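Local coordinates for phage related exonuclease (Haemophilus somnus 129PT, PDB 3K93), which probably acts as a phage-related exonuclease that hydrolyses DNA with the help of metal ions, at residues Thr61-Glu66 with Cys114-Gly119. Sequence-based numbering, arbitrary orientation.
Sequences TQKGNE and CSWDIG
The ammonium of Lys-63 reaches the carbonyls of Ser-115 and Trp-116, an example of one buried lysine tying a loop to a helix through hydrogen bonds to backbone carbonyls. CG stands anti to the backbone N (chi1 178°) and the chain stays extended beyond it, which carries the ammonium from helix 59-66 to the loop that follows strand 108-114. There NZ donates to two successive carbonyls, Ser-115 O at 2.9 Å and Trp-116 O at 2.8 Å. It meets the first in the carbonyl plane, with a C=O...N angle of 149°, whereas it sits above the plane of the second, 46° out of it. Phe-160 O and Thr-162 OG1, on the loop after strand 152-158, also bind NZ; with four oxygens in hydrogen-bonding range, more than three N-H groups can serve singly, the buried charge is probably well balanced. The aliphatic part works too: Lys-63 CD lies 3.9 Å from Trp-116 CE3, the chain passing the indole at a slant. In the PD-(D/E)XK nuclease core, to which the four-stranded sheet that includes strand 108-114 and the metal-binding Asp-100 and Asp-111 probably belong, the strand carrying the second acidic residue leads directly into this loop; Asp-111 and Thr-112 lie on it with a sodium ion at the site. The end of that strand meets the helix at Gly-64, where Cys-114 CB packs on Gly-64 CA at 3.8 Å, while SG lies 4.1 Å from the same carbon. On its other contacts, the Trp-116 ring meets Tyr-60 edge-to-face and touches Leu-176 of helix 173-181, and Asp-117 OD2 bonds to Tyr-52 OH of a neighbouring subunit.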
ATOM      1  N   THR A  61     -10.467  16.734   0.991  1.00 17.45           N
ATOM      2  CA  THR A  61     -10.038  18.121   1.190  1.00 16.86           C
ATOM      3  C   THR A  61     -11.164  19.101   0.785  1.00 17.02           C
ATOM      4  O   THR A  61     -11.316  20.145   1.406  1.00 18.37           O
ATOM      5  CB  THR A  61      -8.733  18.457   0.387  1.00 16.93           C
ATOM      6  OG1 THR A  61      -9.008  18.359  -1.000  1.00 17.55           O
ATOM      7  CG2 THR A  61      -7.568  17.490   0.735  1.00 14.95           C
ATOM      8  N   GLN A  62     -11.944  18.784  -0.240  1.00 16.54           N
ATOM      9  CA  GLN A  62     -13.054  19.654  -0.590  0.50 17.03           C
ATOM     10  C   GLN A  62     -14.103  19.714   0.526  1.00 17.02           C
ATOM     11  O   GLN A  62     -14.698  20.768   0.737  1.00 17.22           O
ATOM     12  CB  GLN A  62     -13.696  19.252  -1.917  0.50 17.64           C
ATOM     13  CG  GLN A  62     -14.601  20.353  -2.558  0.50 18.81           C
ATOM     14  CD  GLN A  62     -14.049  21.792  -2.428  0.50 19.94           C
ATOM     15  OE1 GLN A  62     -14.780  22.698  -2.034  0.50 21.03           O
ATOM     16  NE2 GLN A  62     -12.770  21.998  -2.769  0.50 19.32           N
ATOM     17  N   LYS A  63     -14.316  18.623   1.266  1.00 16.33           N
ATOM     18  CA  LYS A  63     -15.286  18.660   2.381  1.00 16.04           C
ATOM     19  C   LYS A  63     -14.879  19.704   3.414  1.00 16.50           C
ATOM     20  O   LYS A  63     -15.711  20.516   3.857  1.00 15.20           O
ATOM     21  CB  LYS A  63     -15.459  17.294   3.045  1.00 15.40           C
ATOM     22  CG  LYS A  63     -16.421  17.265   4.237  1.00 14.33           C
ATOM     23  CD  LYS A  63     -16.616  15.881   4.787  1.00 10.83           C
ATOM     24  CE  LYS A  63     -17.544  15.843   6.002  1.00  9.32           C
ATOM     25  NZ  LYS A  63     -17.906  14.449   6.487  1.00  5.03           N
ATOM     26  N   GLY A  64     -13.600  19.703   3.775  1.00 17.58           N
ATOM     27  CA  GLY A  64     -13.065  20.686   4.732  1.00 18.51           C
ATOM     28  C   GLY A  64     -13.231  22.107   4.241  1.00 19.35           C
ATOM     29  O   GLY A  64     -13.491  22.999   5.012  1.00 20.53           O
ATOM     30  N   ASN A  65     -13.089  22.322   2.949  1.00 20.21           N
ATOM     31  CA  ASN A  65     -13.269  23.656   2.401  1.00 21.29           C
ATOM     32  C   ASN A  65     -14.710  24.094   2.491  1.00 20.80           C
ATOM     33  O   ASN A  65     -14.968  25.183   2.927  1.00 20.02           O
ATOM     34  CB  ASN A  65     -12.793  23.734   0.956  1.00 21.42           C
ATOM     35  CG  ASN A  65     -11.273  23.670   0.836  1.00 24.97           C
ATOM     36  OD1 ASN A  65     -10.539  24.105   1.749  1.00 27.08           O
ATOM     37  ND2 ASN A  65     -10.784  23.146  -0.318  1.00 26.67           N
ATOM     38  N   GLU A  66     -15.634  23.224   2.102  1.00 20.90           N
ATOM     39  CA  GLU A  66     -17.053  23.543   2.168  1.00 21.51           C
ATOM     40  C   GLU A  66     -17.572  23.754   3.564  1.00 21.27           C
ATOM     41  O   GLU A  66     -18.444  24.593   3.758  1.00 21.54           O
ATOM     42  CB  GLU A  66     -17.901  22.511   1.437  1.00 21.63           C
ATOM     43  CG  GLU A  66     -17.597  22.527  -0.064  1.00 25.50           C
ATOM     44  CD  GLU A  66     -18.509  21.644  -0.924  1.00 29.19           C
ATOM     45  OE1 GLU A  66     -19.538  21.112  -0.413  1.00 30.06           O
ATOM     46  OE2 GLU A  66     -18.171  21.508  -2.139  1.00 31.74           O
ATOM     47  N   CYS A 114     -11.890  18.436   9.343  1.00 14.55           N
ATOM     48  CA  CYS A 114     -13.222  17.914   9.021  1.00 14.62           C
ATOM     49  C   CYS A 114     -13.107  16.500   8.523  1.00 13.15           C
ATOM     50  O   CYS A 114     -12.825  16.284   7.371  1.00 12.71           O
ATOM     51  CB  CYS A 114     -13.886  18.788   7.938  1.00 14.80           C
ATOM     52  SG  CYS A 114     -14.372  20.391   8.591  1.00 18.24           S
ATOM     53  N   SER A 115     -13.335  15.531   9.398  1.00 12.88           N
ATOM     54  CA  SER A 115     -13.242  14.121   9.026  1.00 12.02           C
ATOM     55  C   SER A 115     -14.210  13.733   7.893  1.00 12.11           C
ATOM     56  O   SER A 115     -15.332  14.265   7.802  1.00 12.48           O
ATOM     57  CB  SER A 115     -13.523  13.250  10.240  1.00 12.40           C
ATOM     58  OG  SER A 115     -12.739  13.665  11.353  1.00 12.08           O
ATOM     59  N   TRP A 116     -13.774  12.819   7.042  1.00 10.67           N
ATOM     60  CA  TRP A 116     -14.635  12.320   5.981  1.00 11.33           C
ATOM     61  C   TRP A 116     -15.844  11.510   6.485  1.00 11.60           C
ATOM     62  O   TRP A 116     -17.005  11.790   6.117  1.00 11.25           O
ATOM     63  CB  TRP A 116     -13.823  11.475   4.991  1.00 10.73           C
ATOM     64  CG  TRP A 116     -14.633  10.928   3.887  1.00 10.67           C
ATOM     65  CD1 TRP A 116     -14.986   9.621   3.706  1.00  9.56           C
ATOM     66  CD2 TRP A 116     -15.243  11.666   2.810  1.00 10.42           C
ATOM     67  NE1 TRP A 116     -15.768   9.499   2.585  1.00 12.54           N
ATOM     68  CE2 TRP A 116     -15.943  10.734   2.014  1.00 11.53           C
ATOM     69  CE3 TRP A 116     -15.249  13.017   2.436  1.00 12.41           C
ATOM     70  CZ2 TRP A 116     -16.647  11.106   0.846  1.00 13.47           C
ATOM     71  CZ3 TRP A 116     -15.953  13.407   1.265  1.00 11.37           C
ATOM     72  CH2 TRP A 116     -16.651  12.453   0.498  1.00 13.18           C
ATOM     73  N   ASP A 117     -15.576  10.510   7.315  1.00 11.18           N
ATOM     74  CA  ASP A 117     -16.618   9.619   7.775  1.00 11.52           C
ATOM     75  C   ASP A 117     -16.337   9.088   9.176  1.00 10.82           C
ATOM     76  O   ASP A 117     -15.299   9.392   9.766  1.00  9.93           O
ATOM     77  CB  ASP A 117     -16.919   8.503   6.707  1.00 12.44           C
ATOM     78  CG  ASP A 117     -15.868   7.444   6.595  1.00 15.06           C
ATOM     79  OD1 ASP A 117     -14.888   7.422   7.395  1.00 18.03           O
ATOM     80  OD2 ASP A 117     -16.074   6.567   5.701  1.00 16.57           O
ATOM     81  N   ILE A 118     -17.299   8.348   9.711  1.00 10.34           N
ATOM     82  CA  ILE A 118     -17.223   7.797  11.067  1.00 10.00           C
ATOM     83  C   ILE A 118     -15.949   6.961  11.214  1.00 10.05           C
ATOM     84  O   ILE A 118     -15.265   7.038  12.214  1.00 10.12           O
ATOM     85  CB  ILE A 118     -18.501   6.962  11.414  1.00 10.24           C
ATOM     86  CG1 ILE A 118     -19.726   7.898  11.518  1.00  8.25           C
ATOM     87  CG2 ILE A 118     -18.300   6.103  12.699  1.00  8.14           C
ATOM     88  CD1 ILE A 118     -21.094   7.202  11.368  1.00  5.95           C
ATOM     89  N   GLY A 119     -15.628   6.193  10.190  1.00 10.49           N
ATOM     90  CA  GLY A 119     -14.429   5.383  10.211  1.00 11.19           C
ATOM     91  C   GLY A 119     -13.124   6.135  10.378  1.00 11.50           C
ATOM     92  O   GLY A 119     -12.240   5.678  11.121  1.00 11.37           O
TER